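Alpha/beta hydrolase (Pseudomonas aeruginosa PAO1, PDB 4R1D) probably acts as a lipase toxin, Tle4, of the H2 type VI secretion system, binds calcium and forms a complex with the protein Tli4. Local coordinates at residues 404-407 with 408-411; 411-414 with 415-419; 194-197 with 198-201; 238-242 with 243-247; 446-449 with 450-453. One frame throughout, in Å; residues are numbered along the deposited sequence.

Contacts 1 and 2 are consecutive portions of helix 400-421, share I411 and have centres 11 Å apart; along this helix the touch of the second chain of the complex fades from five residues in contact 1 to one in contact 2. Contacts 3 and 4 lie at the calcium end of the molecule, their nearest atoms about 7 Å apart. The Y200 side chain of contact 3 is about 10 Å from the calcium ion, and that of L240 in contact 4 about 11 Å from the calcium ligand D203. Contact 5 is remote, its centre 63 Å from that of contact 3 and 28 Å from that of contact 1.

Contact 1: 404-407 with 408-411; sequences FEDL and IDSI
F404 and I408 face each other one turn apart on helix 400-421, whose outer side is covered here by the second chain of the complex. On the buried side the phenyl ring and the isoleucine chain cross obliquely. I408 CG1 sits over one face of the F404 ring, 4.0 Å from its centroid and displaced toward the rim, a CH-pi contact. CD1 continues along the same ring, 3.8 Å from F404 CE1. The ring can meet I408 because F404 CG lies anti to the backbone N (chi1 175°). Apolar residues suit this side, where V379 backs F404 and the tyrosines Y366 and Y370 back I408.

The opposite chemistry rules the partner-facing side. D406 OD1 and D409 OD2 are 4.4 Å apart, and one water donates to both, at 2.7 Å to D406 OD1 and 2.9 Å to D409 OD2. Each acid also has stronger company: D406 takes hydrogen bonds from S90, K91 and T92 of the second chain, while D409 OD1 pairs with K371 of its own chain. A second water donates to D406 O, which S410 N also reaches at 2.9 Å, and lies near S410 OG. E405 extends to a salt bridge with K91 of the second chain. Shared water and nearby lysines probably offset the repulsion between the acids, whose negative charge would suit a lysine-bearing partner surface.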
loop_
_atom_site.group_PDB
_atom_site.type_symbol
_atom_site.label_atom_id
_atom_site.label_comp_id
_atom_site.label_asym_id
_atom_site.label_seq_id
_atom_site.Cartn_x
_atom_site.Cartn_y
_atom_site.Cartn_z
ATOM N N PHE A 404 9.589 12.235 8.776
ATOM C CA PHE A 404 9.485 10.956 9.470
ATOM C C PHE A 404 9.019 11.111 10.916
ATOM O O PHE A 404 8.139 10.378 11.368
ATOM C CB PHE A 404 10.816 10.190 9.397
ATOM C CG PHE A 404 10.827 8.921 10.199
ATOM C CD1 PHE A 404 10.023 7.844 9.836
ATOM C CD2 PHE A 404 11.629 8.798 11.322
ATOM C CE1 PHE A 404 10.025 6.674 10.581
ATOM C CE2 PHE A 404 11.638 7.620 12.063
ATOM C CZ PHE A 404 10.836 6.562 11.690
ATOM N N GLU A 405 9.592 12.064 11.655
ATOM C CA GLU A 405 9.192 12.231 13.052
ATOM C C GLU A 405 7.744 12.694 13.185
ATOM O O GLU A 405 7.014 12.254 14.092
ATOM C CB GLU A 405 10.167 13.165 13.790
ATOM C CG GLU A 405 11.568 12.572 13.850
ATOM C CD GLU A 405 12.549 13.433 14.615
ATOM O OE1 GLU A 405 12.152 14.500 15.113
ATOM O OE2 GLU A 405 13.723 13.033 14.716
ATOM N N ASP A 406 7.314 13.584 12.294
ATOM C CA ASP A 406 5.920 14.005 12.302
ATOM C C ASP A 406 4.999 12.819 11.985
ATOM O O ASP A 406 3.904 12.712 12.549
ATOM C CB ASP A 406 5.677 15.161 11.328
ATOM C CG ASP A 406 5.844 16.524 11.988
ATOM O OD1 ASP A 406 6.036 16.539 13.216
ATOM O OD2 ASP A 406 5.753 17.568 11.290
ATOM N N LEU A 407 5.441 11.933 11.093
ATOM C CA LEU A 407 4.629 10.765 10.742
ATOM C C LEU A 407 4.511 9.848 11.952
ATOM O O LEU A 407 3.448 9.308 12.220
ATOM C CB LEU A 407 5.197 9.995 9.542
ATOM C CG LEU A 407 4.947 10.511 8.120
ATOM C CD1 LEU A 407 5.486 9.527 7.089
ATOM C CD2 LEU A 407 3.467 10.751 7.866
ATOM N N ILE A 408 5.610 9.683 12.692
ATOM C CA ILE A 408 5.556 8.870 13.906
ATOM C C ILE A 408 4.578 9.482 14.921
ATOM O O ILE A 408 3.804 8.771 15.558
ATOM C CB ILE A 408 6.962 8.672 14.546
ATOM C CG1 ILE A 408 7.882 7.891 13.604
ATOM C CG2 ILE A 408 6.852 7.929 15.890
ATOM C CD1 ILE A 408 7.406 6.467 13.318
ATOM N N ASP A 409 4.599 10.802 15.069
ATOM C CA ASP A 409 3.694 11.440 16.021
ATOM C C ASP A 409 2.237 11.238 15.584
ATOM O O ASP A 409 1.344 11.003 16.413
ATOM C CB ASP A 409 4.052 12.927 16.198
ATOM C CG ASP A 409 5.377 13.119 16.934
ATOM O OD1 ASP A 409 5.884 12.128 17.493
ATOM O OD2 ASP A 409 5.902 14.251 16.970
ATOM N N SER A 410 2.008 11.307 14.276
ATOM C CA SER A 410 0.687 10.992 13.712
ATOM C C SER A 410 0.206 9.586 14.050
ATOM O O SER A 410 -0.926 9.416 14.490
ATOM C CB SER A 410 0.679 11.175 12.196
ATOM O OG SER A 410 0.215 12.464 11.848
ATOM N N ILE A 411 1.039 8.572 13.826
ATOM C CA ILE A 411 0.616 7.215 14.159
ATOM C C ILE A 411 0.370 7.057 15.661
ATOM O O ILE A 411 -0.570 6.368 16.049
ATOM C CB ILE A 411 1.579 6.089 13.632
ATOM C CG1 ILE A 411 2.788 5.910 14.553
ATOM C CG2 ILE A 411 1.967 6.332 12.174
ATOM C CD1 ILE A 411 3.517 4.592 14.354
HETATM O O HOH W 1 7.678 15.514 15.039
HETATM O O HOH W 2 2.211 14.928 11.909
#

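Contact 2: 411-414 with 415-419; sequences IANF and HGELS
The tightly packed side of this part of the helix is made by the F414 ring and L418. L418 CG stands over one face of the phenyl ring, 4.2 Å from its centroid, and L418 CD1 reaches its far end, 3.7 Å from F414 CZ. With CG anti to the backbone N (chi1 178°) the ring stands out from the helix and leans toward the next turn, where L418 meets it. Large apolar groups suit this buried side, which faces helix 258-267, F414 packing on A264 and L418 on the side chain of R263.

Next to this pair, the H415 imidazole lies over its own turn: I411 O is 3.2 Å above the ring plane, offset toward the rim, and the same oxygen accepts from H415 N at 2.7 Å in a nearly straight bond of 172°. The ring is held in rotation from both nitrogens, ND1 to Y366 OH and NE2 to E325 O, which makes histidine well suited to a buried place with polar neighbours. These residues belong to alpha helix 400-421, where G416 N and E417 N bond back to A412 O and N413 O.

The other side is looser and partly exposed. N413 ND2 and E417 OE1 stay 3.6 Å apart, their flat groups turned 34° to each other, and the glutamate finds its firm partner in R216 of helix 215-238. N413 also packs on V88 of the second chain, while G416 puts no side chain on this surface and the small A412 touches Y366.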
loop_
_atom_site.group_PDB
_atom_site.type_symbol
_atom_site.label_atom_id
_atom_site.label_comp_id
_atom_site.label_asym_id
_atom_site.label_seq_id
_atom_site.Cartn_x
_atom_site.Cartn_y
_atom_site.Cartn_z
ATOM N N ILE A 411 1.039 8.572 13.826
ATOM C CA ILE A 411 0.616 7.215 14.159
ATOM C C ILE A 411 0.370 7.057 15.661
ATOM O O ILE A 411 -0.570 6.368 16.049
ATOM C CB ILE A 411 1.579 6.089 13.632
ATOM C CG1 ILE A 411 2.788 5.910 14.553
ATOM C CG2 ILE A 411 1.967 6.332 12.174
ATOM C CD1 ILE A 411 3.517 4.592 14.354
ATOM N N ALA A 412 1.189 7.691 16.503
ATOM C CA ALA A 412 0.981 7.605 17.950
ATOM C C ALA A 412 -0.407 8.127 18.293
ATOM O O ALA A 412 -1.115 7.561 19.134
ATOM C CB ALA A 412 2.055 8.397 18.707
ATOM N N ASN A 413 -0.805 9.199 17.618
ATOM C CA ASN A 413 -2.107 9.806 17.872
ATOM C C ASN A 413 -3.244 8.897 17.382
ATOM O O ASN A 413 -4.235 8.691 18.073
ATOM C CB ASN A 413 -2.178 11.202 17.236
ATOM C CG ASN A 413 -3.493 11.904 17.509
ATOM O OD1 ASN A 413 -3.874 12.101 18.664
ATOM N ND2 ASN A 413 -4.186 12.303 16.446
ATOM N N PHE A 414 -3.073 8.326 16.196
ATOM C CA PHE A 414 -4.061 7.392 15.656
ATOM C C PHE A 414 -4.178 6.147 16.530
ATOM O O PHE A 414 -5.275 5.722 16.864
ATOM C CB PHE A 414 -3.686 7.016 14.218
ATOM C CG PHE A 414 -4.618 6.014 13.576
ATOM C CD1 PHE A 414 -5.939 6.342 13.320
ATOM C CD2 PHE A 414 -4.158 4.758 13.208
ATOM C CE1 PHE A 414 -6.800 5.432 12.708
ATOM C CE2 PHE A 414 -5.011 3.835 12.605
ATOM C CZ PHE A 414 -6.337 4.179 12.351
ATOM N N HIS A 415 -3.041 5.561 16.893
ATOM C CA HIS A 415 -3.017 4.425 17.816
ATOM C C HIS A 415 -3.782 4.716 19.097
ATOM O O HIS A 415 -4.572 3.896 19.554
ATOM C CB HIS A 415 -1.586 4.076 18.201
ATOM C CG HIS A 415 -0.831 3.363 17.132
ATOM N ND1 HIS A 415 0.532 3.177 17.187
ATOM C CD2 HIS A 415 -1.249 2.772 15.987
ATOM C CE1 HIS A 415 0.924 2.514 16.115
ATOM N NE2 HIS A 415 -0.136 2.256 15.371
ATOM N N GLY A 416 -3.504 5.871 19.694
ATOM C CA GLY A 416 -4.162 6.269 20.927
ATOM C C GLY A 416 -5.668 6.404 20.791
ATOM O O GLY A 416 -6.416 5.945 21.652
ATOM N N GLU A 417 -6.119 7.045 19.716
ATOM C CA GLU A 417 -7.550 7.154 19.451
ATOM C C GLU A 417 -8.200 5.801 19.254
ATOM O O GLU A 417 -9.263 5.524 19.822
ATOM C CB GLU A 417 -7.809 8.018 18.225
ATOM C CG GLU A 417 -7.551 9.487 18.458
ATOM C CD GLU A 417 -8.124 10.331 17.340
ATOM O OE1 GLU A 417 -7.362 10.714 16.446
ATOM O OE2 GLU A 417 -9.345 10.593 17.345
ATOM N N LEU A 418 -7.579 4.949 18.441
ATOM C CA LEU A 418 -8.142 3.621 18.222
ATOM C C LEU A 418 -8.242 2.831 19.518
ATOM O O LEU A 418 -9.241 2.175 19.764
ATOM C CB LEU A 418 -7.321 2.821 17.208
ATOM C CG LEU A 418 -7.635 2.834 15.709
ATOM C CD1 LEU A 418 -6.809 1.729 15.029
ATOM C CD2 LEU A 418 -9.117 2.643 15.408
ATOM N N SER A 419 -7.189 2.867 20.331
ATOM C CA SER A 419 -7.199 2.150 21.598
ATOM C C SER A 419 -8.382 2.581 22.471
ATOM O O SER A 419 -9.144 1.741 22.971
ATOM C CB SER A 419 -5.875 2.374 22.337
ATOM O OG SER A 419 -5.843 1.672 23.565
#

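Contact 3: 194-197 with 198-201; sequences LLRA and SRYQ
At the C-terminal end of helix 191-197, S198 N donates to L194 O at 2.9 Å, and the chain leaves through a type I beta turn from A197 to Y200, where Y200 N reaches A197 O at 3.0 Å. The bond from R199 N to R196 O (3.1 Å) comes from well above the carbonyl plane, as a tightening helix end would make it. Serine suits this exit: its hydroxyl, between the backbone N and the carbonyl carbon (chi1 75°), folds back and donates to L195 O at 2.7 Å.

R199 lays one face of its guanidinium over that same L195 O, which is 4.0 Å above the plane and over its centre. R196 CD meets the edge of the group in its plane, 3.7 Å from R199 NE. The two guanidinium planes stand 73° apart, and R196 NE and R199 NE are 4.5 Å apart, a like-charge approach that probably costs a little. The Y200 ring meets A197 O at its edge.

L194, A197 and Y200 pack on helix 542-556, Y200 OH bonds to D560 O, both arginines touch W561, and the chain runs on into strand 201-206, at one edge of the parallel sheet, which carries F202 and D203 to the calcium.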
loop_
_atom_site.group_PDB
_atom_site.type_symbol
_atom_site.label_atom_id
_atom_site.label_comp_id
_atom_site.label_asym_id
_atom_site.label_seq_id
_atom_site.Cartn_x
_atom_site.Cartn_y
_atom_site.Cartn_z
ATOM N N LEU A 194 -30.492 -19.855 11.521
ATOM C CA LEU A 194 -30.274 -20.075 10.095
ATOM C C LEU A 194 -31.539 -19.787 9.290
ATOM O O LEU A 194 -31.483 -19.236 8.195
ATOM C CB LEU A 194 -29.786 -21.499 9.830
ATOM C CG LEU A 194 -28.404 -21.789 10.437
ATOM C CD1 LEU A 194 -28.094 -23.265 10.430
ATOM C CD2 LEU A 194 -27.325 -20.993 9.697
ATOM N N LEU A 195 -32.690 -20.170 9.818
ATOM C CA LEU A 195 -33.919 -19.876 9.097
ATOM C C LEU A 195 -34.082 -18.368 8.979
ATOM O O LEU A 195 -34.416 -17.841 7.918
ATOM C CB LEU A 195 -35.127 -20.491 9.812
ATOM C CG LEU A 195 -36.494 -20.312 9.143
ATOM C CD1 LEU A 195 -36.486 -20.810 7.699
ATOM C CD2 LEU A 195 -37.556 -21.056 9.956
ATOM N N ARG A 196 -33.823 -17.668 10.073
ATOM C CA ARG A 196 -33.903 -16.224 10.063
ATOM C C ARG A 196 -32.915 -15.655 9.050
ATOM O O ARG A 196 -33.243 -14.754 8.289
ATOM C CB ARG A 196 -33.599 -15.659 11.444
ATOM C CG ARG A 196 -33.444 -14.151 11.448
ATOM C CD ARG A 196 -34.727 -13.462 10.999
ATOM N NE ARG A 196 -35.279 -12.519 11.975
ATOM C CZ ARG A 196 -34.987 -12.481 13.275
ATOM N NH1 ARG A 196 -34.139 -13.348 13.818
ATOM N NH2 ARG A 196 -35.563 -11.568 14.044
ATOM N N ALA A 197 -31.693 -16.168 9.062
ATOM C CA ALA A 197 -30.662 -15.605 8.203
ATOM C C ALA A 197 -31.011 -15.841 6.740
ATOM O O ALA A 197 -30.694 -15.021 5.879
ATOM C CB ALA A 197 -29.301 -16.192 8.546
ATOM N N SER A 198 -31.684 -16.956 6.461
ATOM C CA SER A 198 -32.012 -17.325 5.085
ATOM C C SER A 198 -33.024 -16.371 4.455
ATOM O O SER A 198 -33.268 -16.416 3.255
ATOM C CB SER A 198 -32.537 -18.758 5.007
ATOM O OG SER A 198 -33.874 -18.845 5.484
ATOM N N ARG A 199 -33.613 -15.508 5.269
ATOM C CA ARG A 199 -34.562 -14.531 4.757
ATOM C C ARG A 199 -33.871 -13.377 4.049
ATOM O O ARG A 199 -34.522 -12.589 3.362
ATOM C CB ARG A 199 -35.471 -14.039 5.880
ATOM C CG ARG A 199 -36.264 -15.190 6.492
ATOM C CD ARG A 199 -37.388 -14.707 7.381
ATOM N NE ARG A 199 -37.206 -15.085 8.782
ATOM C CZ ARG A 199 -37.764 -16.147 9.360
ATOM N NH1 ARG A 199 -38.548 -16.959 8.659
ATOM N NH2 ARG A 199 -37.534 -16.398 10.644
ATOM N N TYR A 200 -32.551 -13.292 4.199
ATOM C CA TYR A 200 -31.779 -12.197 3.607
ATOM C C TYR A 200 -30.970 -12.637 2.394
ATOM O O TYR A 200 -30.581 -13.794 2.296
ATOM C CB TYR A 200 -30.832 -11.595 4.642
ATOM C CG TYR A 200 -31.542 -10.966 5.802
ATOM C CD1 TYR A 200 -31.899 -9.623 5.781
ATOM C CD2 TYR A 200 -31.875 -11.720 6.918
ATOM C CE1 TYR A 200 -32.560 -9.045 6.851
ATOM C CE2 TYR A 200 -32.531 -11.152 7.985
ATOM C CZ TYR A 200 -32.873 -9.819 7.946
ATOM O OH TYR A 200 -33.526 -9.267 9.020
ATOM N N GLN A 201 -30.732 -11.713 1.465
ATOM C CA GLN A 201 -29.849 -11.991 0.335
ATOM C C GLN A 201 -28.488 -11.347 0.579
ATOM O O GLN A 201 -28.355 -10.117 0.566
ATOM C CB GLN A 201 -30.448 -11.481 -0.981
ATOM C CG GLN A 201 -31.747 -12.173 -1.393
ATOM C CD GLN A 201 -32.955 -11.694 -0.599
ATOM O OE1 GLN A 201 -32.920 -10.633 0.019
ATOM N NE2 GLN A 201 -34.027 -12.478 -0.613
#

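Contact 4: 238-242 with 243-247; sequences CGLDP and EQMRR
D241 CG sits between its backbone N and carbonyl carbon (chi1 61°), while Q244 CG lies anti to its own carbonyl carbon and the chain runs out extended; the two side chains cross at about a right angle, yet their flat ends lie within 22° of parallel. The result is a capping box at the start of helix 242-247. Q244 N donates to D241 OD1 at 3.0 Å, meeting it from above the carboxylate plane, and D241 N donates to Q244 OE1 at 2.7 Å, in the carbonyl plane of the amide. Aspartate suits the N-cap because it can accept from amides of the first turn, and proline follows well as P242, where a helix needs no N-H.

The cost is that D241 OD2 comes within 2.9 Å of Q244 OE1, two acceptors with no bond between them; the N-H groups of Q244 and D241, which bind OD1 and OE1, probably help to offset this. Water also helps: one donates to Q244 OE1 at 3.1 Å, another to D241 OD2 at 2.9 Å.

Behind the box the packing is tight. M245 folds its methyl back through bent torsions, so that CE lies 3.5 Å from L240 CB, closer than usual van der Waals contact, and 3.4 Å from D241 O. G239, with positive phi, takes up the sharp exit from the preceding helix.

L240 and M245 rest on Y234 and Q235 of helix 215-238, whose Q235 NE2 also bonds to L240 O; M245 O is met by R273 NH1, and strand 250-255 of the central parallel sheet follows.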
loop_
_atom_site.group_PDB
_atom_site.type_symbol
_atom_site.label_atom_id
_atom_site.label_comp_id
_atom_site.label_asym_id
_atom_site.label_seq_id
_atom_site.Cartn_x
_atom_site.Cartn_y
_atom_site.Cartn_z
ATOM N N CYS A 238 -33.368 -2.828 -6.672
ATOM C CA CYS A 238 -34.523 -3.230 -5.884
ATOM C C CYS A 238 -35.590 -2.144 -5.818
ATOM O O CYS A 238 -36.604 -2.311 -5.145
ATOM C CB CYS A 238 -34.090 -3.617 -4.467
ATOM S SG CYS A 238 -32.863 -4.967 -4.382
ATOM N N GLY A 239 -35.357 -1.028 -6.505
ATOM C CA GLY A 239 -36.304 0.073 -6.503
ATOM C C GLY A 239 -36.630 0.553 -5.100
ATOM O O GLY A 239 -37.794 0.651 -4.720
ATOM N N LEU A 240 -35.590 0.862 -4.330
ATOM C CA LEU A 240 -35.751 1.257 -2.940
ATOM C C LEU A 240 -35.933 2.762 -2.801
ATOM O O LEU A 240 -35.228 3.549 -3.438
ATOM C CB LEU A 240 -34.531 0.809 -2.125
ATOM C CG LEU A 240 -34.136 -0.671 -2.195
ATOM C CD1 LEU A 240 -32.816 -0.922 -1.456
ATOM C CD2 LEU A 240 -35.248 -1.570 -1.644
ATOM N N ASP A 241 -36.874 3.170 -1.960
ATOM C CA ASP A 241 -37.044 4.586 -1.694
ATOM C C ASP A 241 -36.000 4.985 -0.653
ATOM O O ASP A 241 -35.329 4.120 -0.095
ATOM C CB ASP A 241 -38.462 4.885 -1.204
ATOM C CG ASP A 241 -38.794 4.165 0.079
ATOM O OD1 ASP A 241 -38.148 4.465 1.102
ATOM O OD2 ASP A 241 -39.705 3.306 0.066
ATOM N N PRO A 242 -35.846 6.291 -0.406
ATOM C CA PRO A 242 -34.802 6.763 0.509
ATOM C C PRO A 242 -34.894 6.208 1.928
ATOM O O PRO A 242 -33.852 5.939 2.521
ATOM C CB PRO A 242 -34.996 8.279 0.494
ATOM C CG PRO A 242 -35.512 8.545 -0.899
ATOM C CD PRO A 242 -36.442 7.399 -1.177
ATOM N N GLU A 243 -36.096 6.039 2.468
ATOM C CA GLU A 243 -36.229 5.461 3.807
ATOM C C GLU A 243 -35.679 4.037 3.867
ATOM O O GLU A 243 -34.956 3.674 4.795
ATOM C CB GLU A 243 -37.681 5.473 4.284
ATOM C CG GLU A 243 -37.896 4.681 5.578
ATOM C CD GLU A 243 -39.340 4.689 6.056
ATOM O OE1 GLU A 243 -40.222 5.128 5.293
ATOM O OE2 GLU A 243 -39.594 4.254 7.197
ATOM N N GLN A 244 -36.042 3.227 2.880
ATOM C CA GLN A 244 -35.538 1.864 2.790
ATOM C C GLN A 244 -34.014 1.835 2.718
ATOM O O GLN A 244 -33.371 0.986 3.325
ATOM C CB GLN A 244 -36.110 1.175 1.558
ATOM C CG GLN A 244 -37.604 0.948 1.624
ATOM C CD GLN A 244 -38.143 0.401 0.325
ATOM O OE1 GLN A 244 -38.085 1.065 -0.708
ATOM N NE2 GLN A 244 -38.664 -0.818 0.367
ATOM N N MET A 245 -33.450 2.759 1.950
ATOM C CA MET A 245 -32.006 2.908 1.859
ATOM C C MET A 245 -31.412 3.175 3.219
ATOM O O MET A 245 -30.463 2.510 3.646
ATOM C CB MET A 245 -31.667 4.105 0.983
ATOM C CG MET A 245 -30.316 3.999 0.345
ATOM S SD MET A 245 -30.584 3.040 -1.146
ATOM C CE MET A 245 -32.325 3.380 -1.396
ATOM N N ARG A 246 -31.955 4.189 3.882
ATOM C CA ARG A 246 -31.476 4.590 5.196
ATOM C C ARG A 246 -31.489 3.433 6.175
ATOM O O ARG A 246 -30.650 3.373 7.076
ATOM C CB ARG A 246 -32.328 5.727 5.767
ATOM C CG ARG A 246 -32.096 7.073 5.116
ATOM C CD ARG A 246 -32.551 8.193 6.052
ATOM N NE ARG A 246 -33.919 7.993 6.522
ATOM C CZ ARG A 246 -34.999 8.330 5.823
ATOM N NH1 ARG A 246 -34.862 8.875 4.620
ATOM N NH2 ARG A 246 -36.213 8.118 6.318
ATOM N N ARG A 247 -32.440 2.518 6.003
ATOM C CA ARG A 247 -32.611 1.409 6.940
ATOM C C ARG A 247 -31.653 0.260 6.648
ATOM O O ARG A 247 -31.468 -0.635 7.475
ATOM C CB ARG A 247 -34.058 0.893 6.938
ATOM C CG ARG A 247 -35.077 1.861 7.521
ATOM C CD ARG A 247 -36.456 1.217 7.665
ATOM N NE ARG A 247 -36.538 0.309 8.808
ATOM C CZ ARG A 247 -36.521 -1.018 8.721
ATOM N NH1 ARG A 247 -36.428 -1.610 7.537
ATOM N NH2 ARG A 247 -36.603 -1.755 9.820
HETATM O O HOH W 3 -40.490 1.004 -2.650
HETATM O O HOH W 4 -40.744 2.927 2.758
#

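Contact 5: 446-449 with 450-453; sequences KGDP and TPLE
E453 lies over P449, four residues earlier, and its chain can be followed outward along the proline. CB stands 3.7 Å from P449 O, CG comes closer to the same oxygen at 3.4 Å, and CD passes P449 CB at 4.0 Å. OE1 stays near P449 CB, while OE2 leaves it for a salt bridge to R357 and a hydrogen bond from W375 NE1. The stem does most of the touching on P449, while the charged tip also has outside partners, a division for which glutamate is well made.

The turn begins at D448. Its CG is anti to the backbone N (chi1 174°), and OD1 is gripped twice: T450 N donates at 3.0 Å from above the carboxylate plane, an Asx turn, and T450 OG1 donates at 2.6 Å to the syn lone pair. Two donors on one oxygen restrain the carboxylate's rotation, and a threonine supplies both. P449 fits between them, its nitrogen having no proton to place, and its carbonyl accepts from L452 N at 2.8 Å, with a weak bond from E453 N. Such bonds suit the short, loosely bonded helix 450-453.

P449 packs on L349 and W375, L452 on W375, and P451 on R472. The turn follows strand 443-446 of the mixed sheet; K446, at its end, bonds to T477 of strand 477-479, and G447, just past it, to C342 of strand 339-342.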
loop_
_atom_site.group_PDB
_atom_site.type_symbol
_atom_site.label_atom_id
_atom_site.label_comp_id
_atom_site.label_asym_id
_atom_site.label_seq_id
_atom_site.Cartn_x
_atom_site.Cartn_y
_atom_site.Cartn_z
ATOM N N LYS A 446 21.518 -10.025 19.497
ATOM C CA LYS A 446 22.419 -10.782 20.356
ATOM C C LYS A 446 23.863 -10.463 19.994
ATOM O O LYS A 446 24.253 -10.554 18.833
ATOM C CB LYS A 446 22.135 -12.276 20.206
ATOM C CG LYS A 446 22.994 -13.160 21.079
ATOM C CD LYS A 446 22.740 -14.626 20.787
ATOM C CE LYS A 446 21.519 -15.135 21.523
ATOM N NZ LYS A 446 21.510 -16.628 21.585
ATOM N N GLY A 447 24.655 -10.059 20.985
ATOM C CA GLY A 447 26.033 -9.680 20.735
ATOM C C GLY A 447 26.487 -8.549 21.640
ATOM O O GLY A 447 25.766 -8.158 22.553
ATOM N N ASP A 448 27.676 -8.019 21.379
ATOM C CA ASP A 448 28.271 -6.991 22.232
ATOM C C ASP A 448 28.182 -5.606 21.591
ATOM O O ASP A 448 28.861 -5.333 20.611
ATOM C CB ASP A 448 29.732 -7.346 22.530
ATOM C CG ASP A 448 30.456 -6.249 23.278
ATOM O OD1 ASP A 448 29.785 -5.469 23.982
ATOM O OD2 ASP A 448 31.697 -6.171 23.163
ATOM N N PRO A 449 27.326 -4.731 22.144
ATOM C CA PRO A 449 27.095 -3.382 21.612
ATOM C C PRO A 449 28.238 -2.418 21.903
ATOM O O PRO A 449 28.245 -1.316 21.364
ATOM C CB PRO A 449 25.839 -2.915 22.352
ATOM C CG PRO A 449 25.274 -4.131 23.009
ATOM C CD PRO A 449 26.395 -5.068 23.231
ATOM N N THR A 450 29.185 -2.823 22.744
ATOM C CA THR A 450 30.242 -1.914 23.186
ATOM C C THR A 450 30.896 -1.125 22.046
ATOM O O THR A 450 30.945 0.102 22.090
ATOM C CB THR A 450 31.325 -2.641 24.008
ATOM O OG1 THR A 450 30.719 -3.309 25.128
ATOM C CG2 THR A 450 32.359 -1.646 24.503
ATOM N N PRO A 451 31.404 -1.822 21.023
ATOM C CA PRO A 451 32.094 -1.099 19.947
ATOM C C PRO A 451 31.161 -0.177 19.163
ATOM O O PRO A 451 31.618 0.761 18.514
ATOM C CB PRO A 451 32.610 -2.227 19.042
ATOM C CG PRO A 451 32.655 -3.436 19.923
ATOM C CD PRO A 451 31.495 -3.282 20.855
ATOM N N LEU A 452 29.862 -0.447 19.213
ATOM C CA LEU A 452 28.914 0.379 18.481
ATOM C C LEU A 452 28.623 1.664 19.243
ATOM O O LEU A 452 28.209 2.659 18.663
ATOM C CB LEU A 452 27.604 -0.376 18.246
ATOM C CG LEU A 452 27.527 -1.471 17.180
ATOM C CD1 LEU A 452 28.520 -2.595 17.436
ATOM C CD2 LEU A 452 26.111 -2.030 17.151
ATOM N N GLU A 453 28.852 1.633 20.549
ATOM C CA GLU A 453 28.386 2.699 21.428
ATOM C C GLU A 453 29.484 3.574 22.037
ATOM O O GLU A 453 29.205 4.418 22.888
ATOM C CB GLU A 453 27.520 2.105 22.533
ATOM C CG GLU A 453 26.309 1.373 21.984
ATOM C CD GLU A 453 25.309 1.000 23.057
ATOM O OE1 GLU A 453 25.741 0.648 24.176
ATOM O OE2 GLU A 453 24.092 1.071 22.777
#